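Alpha-L-rhamnosidase (Klebsiella oxytoca, PDB 4XHC) hydrolyses terminal alpha-L-rhamnose residues from rhamnosides, as a two-domain enzyme of glycoside hydrolase family 78. Local coordinates at residues M33-N38 with A275-E280; F109-A114 with L156-L161; P121-L126 with E179-S184; G282-N287 with R333-L338; L436-V441 with L476-L481. One frame throughout, in Å; residues are numbered along the deposited sequence.

Interaction 1: residues M33-N38 with A275-E280. With SO4 (sulfate ion), chain E.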
# COMPACT_ATOMS: atom_id res chain seq x y z
N MET A 33 11.30 31.79 -14.00
CA MET A 33 10.01 31.71 -14.68
C MET A 33 9.19 32.98 -14.46
O MET A 33 9.57 33.83 -13.66
CB MET A 33 9.21 30.50 -14.18
CG MET A 33 9.92 29.16 -14.31
SD MET A 33 10.16 28.56 -16.01
CE MET A 33 8.48 28.13 -16.50
N THR A 34 8.10 33.10 -15.21
CA THR A 34 7.20 34.27 -15.15
C THR A 34 5.74 33.80 -15.21
O THR A 34 5.35 33.08 -16.13
CB THR A 34 7.49 35.29 -16.31
OG1 THR A 34 8.71 35.99 -16.05
CG2 THR A 34 6.36 36.32 -16.47
N ARG A 35 4.95 34.23 -14.25
CA ARG A 35 3.55 33.86 -14.16
C ARG A 35 2.73 35.00 -14.80
O ARG A 35 3.10 36.16 -14.67
CB ARG A 35 3.20 33.66 -12.68
CG ARG A 35 1.95 32.84 -12.40
CD ARG A 35 1.92 32.35 -10.95
NE ARG A 35 2.69 31.12 -10.80
CZ ARG A 35 2.22 29.89 -11.05
NH1 ARG A 35 0.97 29.71 -11.45
NH2 ARG A 35 3.02 28.84 -10.90
N HIS A 36 1.63 34.67 -15.50
CA HIS A 36 0.68 35.68 -16.01
C HIS A 36 -0.72 35.44 -15.45
O HIS A 36 -1.50 34.68 -16.04
CB HIS A 36 0.61 35.65 -17.54
CG HIS A 36 1.86 36.12 -18.21
ND1 HIS A 36 2.81 35.26 -18.70
CD2 HIS A 36 2.31 37.37 -18.46
CE1 HIS A 36 3.81 35.95 -19.22
NE2 HIS A 36 3.53 37.24 -19.09
N PRO A 37 -1.06 36.08 -14.31
CA PRO A 37 -2.30 35.74 -13.60
C PRO A 37 -3.56 35.81 -14.47
O PRO A 37 -4.45 34.98 -14.31
CB PRO A 37 -2.36 36.79 -12.48
CG PRO A 37 -0.95 37.22 -12.28
CD PRO A 37 -0.32 37.16 -13.63
N ASN A 38 -3.62 36.79 -15.36
CA ASN A 38 -4.77 36.96 -16.27
C ASN A 38 -5.01 35.71 -17.14
O ASN A 38 -6.14 35.19 -17.20
CB ASN A 38 -4.65 38.25 -17.11
CG ASN A 38 -3.22 38.52 -17.63
OD1 ASN A 38 -2.29 38.78 -16.85
ND2 ASN A 38 -3.05 38.47 -18.95
N ALA A 275 0.73 29.53 -22.22
CA ALA A 275 1.00 30.96 -22.27
C ALA A 275 1.11 31.61 -20.88
O ALA A 275 1.77 32.64 -20.72
CB ALA A 275 -0.08 31.67 -23.08
N GLY A 276 0.45 31.01 -19.89
CA GLY A 276 0.30 31.62 -18.56
C GLY A 276 1.47 31.47 -17.61
O GLY A 276 1.54 32.17 -16.59
N HIS A 277 2.37 30.55 -17.92
CA HIS A 277 3.56 30.35 -17.10
C HIS A 277 4.71 29.94 -17.99
O HIS A 277 4.78 28.81 -18.45
CB HIS A 277 3.28 29.31 -16.01
CG HIS A 277 4.32 29.26 -14.93
ND1 HIS A 277 4.53 28.15 -14.15
CD2 HIS A 277 5.22 30.18 -14.51
CE1 HIS A 277 5.50 28.39 -13.29
NE2 HIS A 277 5.94 29.61 -13.49
N THR A 278 5.60 30.90 -18.23
CA THR A 278 6.69 30.75 -19.20
C THR A 278 8.04 30.95 -18.56
O THR A 278 8.14 31.30 -17.37
CB THR A 278 6.57 31.80 -20.33
OG1 THR A 278 6.89 33.10 -19.83
CG2 THR A 278 5.17 31.81 -20.92
N ARG A 279 9.09 30.71 -19.34
CA ARG A 279 10.44 31.09 -18.94
C ARG A 279 10.47 32.60 -18.94
O ARG A 279 9.65 33.22 -19.62
CB ARG A 279 11.48 30.50 -19.89
CG ARG A 279 12.88 30.44 -19.29
CD ARG A 279 13.81 29.54 -20.09
NE ARG A 279 14.09 30.10 -21.40
CZ ARG A 279 14.78 29.48 -22.36
NH1 ARG A 279 15.27 28.26 -22.18
NH2 ARG A 279 14.97 30.10 -23.51
N GLU A 280 11.38 33.21 -18.19
CA GLU A 280 11.34 34.66 -18.00
C GLU A 280 11.59 35.42 -19.30
O GLU A 280 11.07 36.51 -19.48
CB GLU A 280 12.31 35.10 -16.89
CG GLU A 280 13.43 36.07 -17.28
CD GLU A 280 14.31 36.47 -16.11
OE1 GLU A 280 13.78 37.02 -15.12
OE2 GLU A 280 15.55 36.24 -16.19
S SO4 E . 6.56 30.69 -9.83
O1 SO4 E . 5.48 30.09 -10.64
O2 SO4 E . 7.74 30.95 -10.70
O3 SO4 E . 6.05 31.95 -9.22
O4 SO4 E . 6.95 29.75 -8.76

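Interaction 2: residues F109-A114 with L156-L161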
# COMPACT_ATOMS: atom_id res chain seq x y z
N PHE A 109 -14.21 -2.70 -5.20
CA PHE A 109 -14.59 -4.11 -4.99
C PHE A 109 -15.09 -4.40 -3.58
O PHE A 109 -14.80 -3.66 -2.65
CB PHE A 109 -13.44 -5.06 -5.37
CG PHE A 109 -12.23 -4.94 -4.48
CD1 PHE A 109 -12.21 -5.55 -3.24
CD2 PHE A 109 -11.12 -4.22 -4.90
CE1 PHE A 109 -11.10 -5.43 -2.41
CE2 PHE A 109 -10.02 -4.10 -4.08
CZ PHE A 109 -10.00 -4.71 -2.84
N LEU A 110 -15.86 -5.47 -3.44
CA LEU A 110 -16.31 -5.96 -2.15
C LEU A 110 -15.72 -7.33 -1.93
O LEU A 110 -15.63 -8.12 -2.87
CB LEU A 110 -17.84 -6.08 -2.09
CG LEU A 110 -18.76 -4.89 -2.36
CD1 LEU A 110 -20.18 -5.25 -1.92
CD2 LEU A 110 -18.30 -3.63 -1.64
N CYS A 111 -15.35 -7.63 -0.69
CA CYS A 111 -14.92 -8.98 -0.35
C CYS A 111 -15.25 -9.33 1.10
O CYS A 111 -15.46 -8.44 1.92
CB CYS A 111 -13.43 -9.17 -0.64
SG CYS A 111 -12.30 -8.18 0.36
N GLN A 112 -15.26 -10.63 1.39
CA GLN A 112 -15.73 -11.15 2.67
C GLN A 112 -15.06 -12.46 3.06
O GLN A 112 -14.45 -13.14 2.23
CB GLN A 112 -17.24 -11.36 2.61
CG GLN A 112 -17.67 -12.33 1.53
CD GLN A 112 -19.17 -12.42 1.40
OE1 GLN A 112 -19.86 -11.42 1.34
NE2 GLN A 112 -19.69 -13.64 1.35
N SER A 113 -15.21 -12.82 4.32
CA SER A 113 -14.58 -14.01 4.90
C SER A 113 -15.37 -15.28 4.57
O SER A 113 -16.56 -15.22 4.31
CB SER A 113 -14.45 -13.83 6.42
OG SER A 113 -14.53 -15.05 7.12
N ALA A 114 -14.67 -16.41 4.56
CA ALA A 114 -15.31 -17.75 4.57
C ALA A 114 -14.53 -18.69 5.51
O ALA A 114 -13.30 -18.61 5.60
CB ALA A 114 -15.37 -18.33 3.16
N LEU A 156 -2.52 -4.04 -0.07
CA LEU A 156 -3.61 -3.73 0.85
C LEU A 156 -3.60 -4.67 2.04
O LEU A 156 -3.37 -5.86 1.88
CB LEU A 156 -4.95 -3.92 0.16
CG LEU A 156 -5.24 -2.96 -0.99
CD1 LEU A 156 -6.41 -3.47 -1.82
CD2 LEU A 156 -5.53 -1.58 -0.42
N TRP A 157 -3.86 -4.12 3.22
CA TRP A 157 -4.08 -4.91 4.41
C TRP A 157 -5.48 -4.61 4.93
O TRP A 157 -5.73 -3.53 5.44
CB TRP A 157 -3.03 -4.60 5.49
CG TRP A 157 -1.66 -5.16 5.20
CD1 TRP A 157 -1.11 -6.33 5.67
CD2 TRP A 157 -0.67 -4.58 4.35
NE1 TRP A 157 0.15 -6.50 5.17
CE2 TRP A 157 0.45 -5.45 4.35
CE3 TRP A 157 -0.62 -3.41 3.58
CZ2 TRP A 157 1.59 -5.18 3.62
CZ3 TRP A 157 0.53 -3.14 2.86
CH2 TRP A 157 1.62 -4.03 2.89
N LEU A 158 -6.38 -5.58 4.82
CA LEU A 158 -7.74 -5.43 5.32
C LEU A 158 -7.82 -5.98 6.74
O LEU A 158 -7.78 -7.20 6.93
CB LEU A 158 -8.71 -6.18 4.42
CG LEU A 158 -8.50 -5.90 2.93
CD1 LEU A 158 -9.43 -6.73 2.07
CD2 LEU A 158 -8.71 -4.42 2.67
N ASP A 159 -7.95 -5.10 7.73
CA ASP A 159 -8.11 -5.52 9.13
C ASP A 159 -9.50 -6.12 9.42
O ASP A 159 -9.65 -6.93 10.32
CB ASP A 159 -7.87 -4.34 10.10
CG ASP A 159 -6.41 -3.85 10.11
OD1 ASP A 159 -5.49 -4.68 10.28
OD2 ASP A 159 -6.18 -2.61 9.95
N VAL A 160 -10.51 -5.71 8.66
CA VAL A 160 -11.90 -6.04 8.97
C VAL A 160 -12.66 -6.52 7.74
O VAL A 160 -12.60 -5.89 6.69
CB VAL A 160 -12.64 -4.82 9.54
CG1 VAL A 160 -14.08 -5.18 9.89
CG2 VAL A 160 -11.92 -4.26 10.75
N LEU A 161 -13.38 -7.63 7.90
CA LEU A 161 -14.21 -8.20 6.84
C LEU A 161 -15.64 -8.35 7.37
O LEU A 161 -15.82 -8.58 8.55
CB LEU A 161 -13.64 -9.56 6.41
CG LEU A 161 -12.20 -9.51 5.85
CD1 LEU A 161 -11.59 -10.90 5.78
CD2 LEU A 161 -12.16 -8.85 4.49

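Interaction 3: residues P121-L126 with E179-S184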
# COMPACT_ATOMS: atom_id res chain seq x y z
N PRO A 121 -5.34 -9.90 9.60
CA PRO A 121 -5.56 -9.09 8.40
C PRO A 121 -5.43 -9.91 7.12
O PRO A 121 -4.71 -10.91 7.09
CB PRO A 121 -4.44 -8.04 8.47
CG PRO A 121 -4.02 -8.01 9.89
CD PRO A 121 -4.23 -9.40 10.41
N ALA A 122 -6.11 -9.48 6.07
CA ALA A 122 -5.94 -10.09 4.76
C ALA A 122 -5.00 -9.22 3.92
O ALA A 122 -5.30 -8.04 3.68
CB ALA A 122 -7.29 -10.25 4.08
N HIS A 123 -3.89 -9.79 3.48
CA HIS A 123 -2.89 -9.05 2.73
C HIS A 123 -3.00 -9.38 1.25
O HIS A 123 -2.77 -10.52 0.85
CB HIS A 123 -1.49 -9.37 3.29
CG HIS A 123 -0.36 -8.78 2.51
ND1 HIS A 123 0.93 -9.25 2.61
CD2 HIS A 123 -0.32 -7.76 1.62
CE1 HIS A 123 1.72 -8.55 1.82
NE2 HIS A 123 0.99 -7.64 1.21
N LEU A 124 -3.35 -8.39 0.45
CA LEU A 124 -3.50 -8.56 -0.99
C LEU A 124 -2.47 -7.75 -1.72
O LEU A 124 -1.94 -6.78 -1.19
CB LEU A 124 -4.87 -8.06 -1.46
CG LEU A 124 -6.11 -8.68 -0.85
CD1 LEU A 124 -7.32 -7.88 -1.29
CD2 LEU A 124 -6.24 -10.14 -1.25
N GLN A 125 -2.22 -8.14 -2.97
CA GLN A 125 -1.40 -7.38 -3.89
C GLN A 125 -2.11 -7.27 -5.22
O GLN A 125 -2.50 -8.30 -5.79
CB GLN A 125 -0.06 -8.09 -4.09
CG GLN A 125 0.71 -7.66 -5.33
CD GLN A 125 2.17 -7.53 -5.05
OE1 GLN A 125 2.99 -8.33 -5.53
NE2 GLN A 125 2.52 -6.53 -4.26
N LEU A 126 -2.26 -6.04 -5.72
CA LEU A 126 -2.90 -5.78 -7.00
C LEU A 126 -1.89 -5.26 -8.01
O LEU A 126 -1.02 -4.48 -7.67
CB LEU A 126 -4.01 -4.75 -6.83
CG LEU A 126 -5.03 -4.99 -5.72
CD1 LEU A 126 -6.12 -3.95 -5.82
CD2 LEU A 126 -5.64 -6.38 -5.82
N GLU A 179 -3.74 -11.01 -6.10
CA GLU A 179 -2.99 -12.04 -5.41
C GLU A 179 -3.30 -11.98 -3.91
O GLU A 179 -3.23 -10.93 -3.29
CB GLU A 179 -1.51 -11.80 -5.65
CG GLU A 179 -0.58 -12.93 -5.25
CD GLU A 179 0.81 -12.78 -5.86
OE1 GLU A 179 1.09 -11.74 -6.55
OE2 GLU A 179 1.63 -13.70 -5.63
N VAL A 180 -3.67 -13.11 -3.32
CA VAL A 180 -3.80 -13.19 -1.88
C VAL A 180 -2.43 -13.58 -1.32
O VAL A 180 -2.04 -14.75 -1.40
CB VAL A 180 -4.90 -14.18 -1.45
CG1 VAL A 180 -5.06 -14.16 0.06
CG2 VAL A 180 -6.23 -13.85 -2.11
N LYS A 181 -1.69 -12.60 -0.81
CA LYS A 181 -0.35 -12.82 -0.27
C LYS A 181 -0.38 -13.59 1.03
O LYS A 181 0.46 -14.46 1.25
CB LYS A 181 0.37 -11.49 -0.03
CG LYS A 181 0.88 -10.81 -1.28
CD LYS A 181 2.07 -11.55 -1.84
CE LYS A 181 2.79 -10.70 -2.87
NZ LYS A 181 3.80 -11.54 -3.58
N ALA A 182 -1.32 -13.24 1.90
CA ALA A 182 -1.42 -13.87 3.19
C ALA A 182 -2.77 -13.70 3.85
O ALA A 182 -3.30 -12.59 3.92
CB ALA A 182 -0.34 -13.34 4.12
N VAL A 183 -3.31 -14.82 4.29
CA VAL A 183 -4.36 -14.88 5.29
C VAL A 183 -3.90 -16.03 6.19
O VAL A 183 -2.86 -16.62 5.92
CB VAL A 183 -5.75 -15.17 4.66
CG1 VAL A 183 -6.23 -13.97 3.87
CG2 VAL A 183 -5.72 -16.40 3.76
N SER A 184 -4.64 -16.36 7.24
CA SER A 184 -4.27 -17.53 8.04
C SER A 184 -4.92 -18.78 7.48
O SER A 184 -5.76 -18.69 6.58
CB SER A 184 -4.65 -17.32 9.50
OG SER A 184 -6.05 -17.19 9.62

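Interaction 4: residues G282-N287 with R333-L338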
# COMPACT_ATOMS: atom_id res chain seq x y z
N GLY A 282 10.32 34.58 -22.01
CA GLY A 282 9.09 34.42 -22.79
C GLY A 282 8.88 33.07 -23.47
O GLY A 282 7.82 32.85 -24.04
N MET A 283 9.87 32.18 -23.43
CA MET A 283 9.71 30.85 -24.06
C MET A 283 8.76 29.93 -23.29
O MET A 283 8.87 29.77 -22.08
CB MET A 283 11.06 30.14 -24.22
CG MET A 283 11.01 28.95 -25.19
SD MET A 283 12.62 28.19 -25.38
CE MET A 283 12.26 26.76 -26.41
N VAL A 284 7.85 29.29 -24.03
CA VAL A 284 6.92 28.36 -23.43
C VAL A 284 7.60 27.02 -23.16
O VAL A 284 8.53 26.63 -23.87
CB VAL A 284 5.66 28.13 -24.32
CG1 VAL A 284 4.95 29.44 -24.60
CG2 VAL A 284 6.02 27.41 -25.61
N SER A 285 7.15 26.34 -22.11
CA SER A 285 7.70 25.05 -21.74
C SER A 285 7.21 23.95 -22.66
O SER A 285 6.24 24.12 -23.40
CB SER A 285 7.35 24.73 -20.29
OG SER A 285 7.84 25.76 -19.45
N ALA A 286 7.88 22.81 -22.60
CA ALA A 286 7.50 21.66 -23.40
C ALA A 286 6.23 21.02 -22.84
O ALA A 286 5.42 20.47 -23.60
CB ALA A 286 8.62 20.65 -23.44
N ASN A 287 6.06 21.10 -21.52
CA ASN A 287 4.90 20.54 -20.83
C ASN A 287 4.51 21.30 -19.56
O ASN A 287 5.34 22.02 -18.98
CB ASN A 287 5.16 19.08 -20.48
CG ASN A 287 6.33 18.91 -19.54
OD1 ASN A 287 6.16 18.88 -18.34
ND2 ASN A 287 7.53 18.83 -20.08
N ARG A 333 4.25 35.02 -31.38
CA ARG A 333 5.30 35.82 -31.99
C ARG A 333 6.64 35.68 -31.27
O ARG A 333 7.69 35.62 -31.90
CB ARG A 333 4.90 37.30 -32.03
CG ARG A 333 5.96 38.23 -32.62
CD ARG A 333 5.56 39.67 -32.47
NE ARG A 333 5.50 40.05 -31.06
CZ ARG A 333 4.73 41.02 -30.56
NH1 ARG A 333 3.92 41.73 -31.33
NH2 ARG A 333 4.76 41.26 -29.26
N ARG A 334 6.60 35.65 -29.94
CA ARG A 334 7.82 35.55 -29.13
C ARG A 334 8.54 34.21 -29.35
O ARG A 334 9.77 34.15 -29.28
CB ARG A 334 7.50 35.74 -27.65
CG ARG A 334 8.72 35.90 -26.76
CD ARG A 334 9.10 37.36 -26.54
NE ARG A 334 10.33 37.44 -25.74
CZ ARG A 334 11.57 37.40 -26.24
NH1 ARG A 334 11.79 37.30 -27.54
NH2 ARG A 334 12.61 37.45 -25.41
N GLN A 335 7.78 33.15 -29.61
CA GLN A 335 8.39 31.84 -29.86
C GLN A 335 9.22 31.89 -31.14
O GLN A 335 10.28 31.28 -31.23
CB GLN A 335 7.34 30.73 -29.94
CG GLN A 335 6.42 30.58 -28.73
CD GLN A 335 7.13 30.76 -27.39
OE1 GLN A 335 7.96 29.94 -27.01
NE2 GLN A 335 6.77 31.81 -26.66
N VAL A 336 8.73 32.64 -32.12
CA VAL A 336 9.44 32.83 -33.38
C VAL A 336 10.67 33.71 -33.19
O VAL A 336 11.71 33.38 -33.71
CB VAL A 336 8.51 33.43 -34.45
CG1 VAL A 336 9.29 33.68 -35.74
CG2 VAL A 336 7.34 32.50 -34.72
N GLU A 337 10.55 34.82 -32.47
CA GLU A 337 11.70 35.71 -32.22
C GLU A 337 12.85 34.87 -31.66
O GLU A 337 13.97 34.93 -32.14
CB GLU A 337 11.37 36.86 -31.23
CG GLU A 337 10.55 38.06 -31.75
CD GLU A 337 10.01 38.98 -30.61
OE1 GLU A 337 10.70 39.15 -29.57
OE2 GLU A 337 8.90 39.56 -30.74
N LEU A 338 12.54 34.06 -30.65
CA LEU A 338 13.55 33.24 -29.96
C LEU A 338 14.11 32.13 -30.85
O LEU A 338 15.32 31.95 -30.92
CB LEU A 338 12.99 32.63 -28.69
CG LEU A 338 12.70 33.65 -27.58
CD1 LEU A 338 11.85 33.01 -26.50
CD2 LEU A 338 13.99 34.22 -27.00

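Interaction 5: residues L436-V441 with L476-L481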
# COMPACT_ATOMS: atom_id res chain seq x y z
N LEU A 436 11.16 18.74 -44.17
CA LEU A 436 11.49 19.71 -45.21
C LEU A 436 10.52 19.66 -46.40
O LEU A 436 10.42 20.63 -47.15
CB LEU A 436 12.95 19.56 -45.66
CG LEU A 436 13.95 20.05 -44.62
CD1 LEU A 436 15.36 19.57 -44.94
CD2 LEU A 436 13.93 21.57 -44.48
N VAL A 437 9.81 18.55 -46.57
CA VAL A 437 8.70 18.51 -47.52
C VAL A 437 7.47 19.25 -46.96
O VAL A 437 6.78 19.94 -47.70
CB VAL A 437 8.35 17.05 -47.92
CG1 VAL A 437 7.02 16.97 -48.67
CG2 VAL A 437 9.47 16.48 -48.78
N LEU A 438 7.20 19.10 -45.67
CA LEU A 438 6.08 19.81 -45.07
C LEU A 438 6.33 21.32 -45.06
O LEU A 438 5.39 22.11 -45.14
CB LEU A 438 5.83 19.31 -43.65
CG LEU A 438 5.22 17.90 -43.53
CD1 LEU A 438 5.20 17.46 -42.08
CD2 LEU A 438 3.81 17.87 -44.10
N ALA A 439 7.59 21.69 -44.96
CA ALA A 439 8.01 23.10 -44.97
C ALA A 439 7.85 23.77 -46.34
O ALA A 439 7.95 24.99 -46.44
CB ALA A 439 9.45 23.19 -44.52
N GLU A 440 7.63 22.95 -47.37
CA GLU A 440 7.44 23.41 -48.75
C GLU A 440 8.70 24.06 -49.31
O GLU A 440 8.62 25.06 -50.02
CB GLU A 440 6.21 24.33 -48.87
CG GLU A 440 4.93 23.73 -48.30
CD GLU A 440 3.67 24.32 -48.90
OE1 GLU A 440 3.55 25.57 -48.97
OE2 GLU A 440 2.79 23.52 -49.31
N VAL A 441 9.85 23.49 -48.99
CA VAL A 441 11.12 23.90 -49.58
C VAL A 441 11.17 23.32 -50.99
O VAL A 441 10.70 22.21 -51.21
CB VAL A 441 12.32 23.39 -48.75
CG1 VAL A 441 13.64 23.68 -49.45
CG2 VAL A 441 12.31 23.99 -47.36
N LEU A 476 2.63 12.83 -47.60
CA LEU A 476 2.09 12.10 -48.75
C LEU A 476 0.87 12.82 -49.32
O LEU A 476 0.81 13.06 -50.53
CB LEU A 476 1.73 10.66 -48.36
CG LEU A 476 2.92 9.73 -48.11
CD1 LEU A 476 2.47 8.44 -47.44
CD2 LEU A 476 3.66 9.41 -49.40
N LEU A 477 -0.07 13.18 -48.46
CA LEU A 477 -1.30 13.87 -48.90
C LEU A 477 -0.99 15.22 -49.56
O LEU A 477 -1.56 15.54 -50.61
CB LEU A 477 -2.28 14.04 -47.73
CG LEU A 477 -2.96 12.76 -47.23
CD1 LEU A 477 -3.77 13.02 -45.96
CD2 LEU A 477 -3.86 12.16 -48.31
N GLN A 478 -0.09 15.99 -48.97
CA GLN A 478 0.32 17.29 -49.49
C GLN A 478 0.88 17.20 -50.92
O GLN A 478 0.69 18.11 -51.72
CB GLN A 478 1.34 17.93 -48.55
CG GLN A 478 1.80 19.33 -48.92
CD GLN A 478 3.02 19.75 -48.12
OE1 GLN A 478 2.95 19.97 -46.91
NE2 GLN A 478 4.16 19.88 -48.80
N CYS A 479 1.55 16.09 -51.24
CA CYS A 479 2.10 15.89 -52.58
C CYS A 479 1.12 15.16 -53.51
O CYS A 479 1.49 14.76 -54.61
CB CYS A 479 3.40 15.10 -52.49
SG CYS A 479 4.67 15.87 -51.45
N GLY A 480 -0.13 15.01 -53.08
CA GLY A 480 -1.17 14.40 -53.92
C GLY A 480 -1.05 12.90 -54.05
O GLY A 480 -1.61 12.32 -54.97
N LEU A 481 -0.33 12.25 -53.12
CA LEU A 481 -0.15 10.80 -53.13
C LEU A 481 -1.18 10.15 -52.20
O LEU A 481 -0.82 9.56 -51.17
CB LEU A 481 1.27 10.43 -52.71
CG LEU A 481 2.35 10.89 -53.67
CD1 LEU A 481 3.73 10.76 -53.05
CD2 LEU A 481 2.26 10.12 -54.98

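Interaction 1: residues M33-N38 with A275-E280
The imidazole of His-277 lies between two side chains of the facing strand, Met-33 over one face and Arg-35 over the other. Met-33 crosses the histidine at about a right angle. Its chain bends at both chi2 and chi3, which brings the terminal methyl CE above the ring centre, 4.3 Å from the His-277 ring centroid and only 11° off the normal, a CH-pi contact. From the opposite side comes the Arg-35 guanidinium, displaced toward the rim, with NH2 3.5 Å from His-277 CE1 and the two planes 37° apart. The Arg-35 chain turns at chi3 (-84°), folding the group back over the ring. A sulfate, probably from the crystallisation liquor, lies at the guanidinium edge: its O1 accepts from both Arg-35 NE (3.0 Å) and Arg-35 NH2 (2.8 Å). The same O1 lies 2.9 Å from His-277 NE2, oblique to the ring. Elsewhere Arg-35 NH2 also bonds to Val-294 O, and His-277 ND1 to Ala-296 N, which fixes the rotation of the imidazole. On the other side of the strands are Thr-34 and Thr-278, whose backbones exchange two bonds, Thr-34 N to Thr-278 O at 2.8 Å and Thr-278 N to Thr-34 O at 3.0 Å. A third links His-36 N to Gly-276 O (2.7 Å), just where helix 37-45 is about to start. With Met-33 opposite Arg-279 and Arg-35 opposite His-277 as non-hydrogen-bonded pairs, this is a two-stranded antiparallel ribbon, joining the first ordered strand of the chain to the strand that directly follows helix 264-276 of the catalytic domain.

Interaction 2: residues F109-A114 with L156-L161
Cys-111 and Leu-158 meet through the sulfur, SG lying 3.6 Å from Leu-158 CD1. Chi1 of Cys-111 is 66°, a setting that places SG between the backbone N and the carbonyl carbon. From there Cys-111 SG also approaches Leu-161 CD2, at 4.2 Å, and so touches Leu-158 and Leu-161. Phe-109, two residues earlier, has the same first torsion within a degree, and its ring presents an edge rather than a face: CZ points at Leu-156 CD1, 3.9 Å away and near the ring plane, the two side chains advancing from opposite directions. All three leucines share one conformation, with CG opposite the carbonyl carbon and an extended chi2. CD1 is the leading branch in Leu-156 and Leu-158, whereas Leu-161 uses both its methyls, CD2 on the sulfur and CD1 on Ser-113 CB (4.1 Å). The backbones stay well apart, Phe-109 CA and Leu-156 CA being 12.4 Å from each other, a spacing that belongs to facing sheets rather than neighbouring strands. Strand 106-115 is part of a four-stranded antiparallel sheet and strand 153-158 the outermost member of a six-stranded one; the side chains between them fill the interior of a beta-sandwich in the N-terminal region. Further apolar groups continue this layer: Leu-158 rests on Ile-165 of strand 163-166 and on Leu-124, Leu-156 on Leu-126, and Cys-111 on Phe-191 of strand 187-200. At the turn after Leu-158, before Leu-161 comes back over strand 106-115, Asp-159 OD1 forms a salt bridge with Arg-169 of the second subunit.

Interaction 3: residues P121-L126 with E179-S184
His-123 and Ala-182 form an antiparallel hydrogen-bonded pair, yet the next pair along, Leu-124 with Val-180, shifts the register by one, so Lys-181 and Ala-182 both face His-123 in a classic beta bulge. The carbonyl of His-123 accepts from Ala-182 N (3.3 Å) and, weakly, from Lys-181 N (2.9 Å), while Gln-125 and Glu-179 exchange a regular pair of backbone bonds. The bulge sets Lys-181 alongside His-123, the two side chains pointing the same way. Lys-181 CB sits over one face of the imidazole, 3.7 Å from the His-123 ring centroid and 18° off the normal, a CH-pi contact. A bend at chi2 (-72°) then carries the lysine chain over to Gln-125, with Lys-181 CE 3.6 Å from Gln-125 OE1. The ammonium makes a long salt bridge, Lys-181 NZ to Glu-179 OE2 at 3.7 Å. On the other side of the sheet Leu-124 CD2 meets Val-180 CG2 at 3.8 Å. Outside the pair, Asp-155 takes bonds from both His-123 NE2 and Gln-125 NE2, and Trp-157 stacks on the histidine. With an aspartate at NE2 and an aliphatic chain over its ring, the imidazole is held in one orientation; the carboxylate would probably favour its protonated form, and the lysine charge, with Lys-181 NZ 6.8 Å from His-123 NE2, would oppose this.

Interaction 4: residues G282-N287 with R333-L338
Gln-335 reaches from helix 322-340 to the loop 282-287 and grips two of its peptide groups with one amide. From CB the chain leaves the helix with CG beside its own backbone N (chi1 -56°) and turns again at chi2 (-40°), a double bend that brings the terminal amide round to the loop. CD then lies against Val-284, 3.8 Å from CG1. At the tip, OE1 accepts from Val-284 N at 3.1 Å along a nearly straight N-H (173°), although the donor stands above the carbonyl plane instead of on a lone pair. The same OE1 is 3.5 Å from Val-284 CG2 and 3.7 Å from Met-283 CG. NE2 donates to Gly-282 O at 3.0 Å, a partner lying almost in the amide plane. Both ends have second partners, OE1 in Ser-305 OG of helix 302-319 and NE2 in Thr-331 O one turn earlier in its own helix, so the flip of the amide is determined. Next to it, Leu-338 CD1 packs on Met-283 CB at 3.7 Å. Gly-282 has a positive phi and passes the helix close to the aliphatic part of Arg-334. The loop thus runs from strand 277-279 toward strand 287-289 with helix 322-340 along its beginning, while helix 302-319 receives Met-283 and Val-284 on Ser-305 and Ala-286 on the rhamnose-pocket residue Tyr-304.

Interaction 5: residues L436-V441 with L476-L481
Val-437 O takes two donors from opposite faces of its carbonyl plane, Glu-440 N of its own chain turn at 3.1 Å and Gln-478 NE2 from the other helix at 2.8 Å. The glutamine comes in well above that plane, 39° out of it, while the carbonyl oxygen stays within 14° of the glutamine's amide plane. An extended side chain, with CG turned away from the backbone N (chi1 -177°), lets Gln-478 slide past Val-437 in the opposite direction and put NE2 on the oxygen. Its other branch, OE1, lies against Leu-438 CD2 at 3.6 Å. Both helices finish here. Glu-440 takes up a positive phi in a Schellman motif, and Gly-480 is the C-prime residue of a second one, marked by Leu-481 N to Leu-476 O (2.9 Å) and Gly-480 N to Leu-477 O. The contact therefore joins the C-terminal ends of helices 430-438 and 466-478 in the six-hairpin glycosidase domain, an (alpha/alpha)6 barrel in this family. Val-437 CG1 adds an apolar touch on Cys-479 SG at 3.8 Å. Glu-440 leans over the amide with its carboxylate nearly perpendicular, OE2 3.9 Å from Gln-478 NE2; its negative charge would probably favour the amino side of the amide facing it.

How the interactions relate
The contacts fall into two groups at the two ends of the molecule. Interactions 2 and 3, centres 9 Å apart, belong to the N-terminal beta-sandwich: strands 122-129 and 153-158 are neighbours in one sheet, so interaction 3 works within that sheet and interaction 2 across to the other. Both also touch the second subunit. Interactions 1, 4 and 5 involve the helical catalytic domain, the centres of 4 and 5 lying 52 to 61 Å from those of 2 and 3. Interactions 1 and 4 touch, Thr-278 CB meeting Met-283 O at 3.5 Å; interaction 5 stands apart, its nearest atoms about 14 Å from interaction 4. Along the chain, interaction 1 encloses 2 and 3, which cross; 4 and then 5 follow in series.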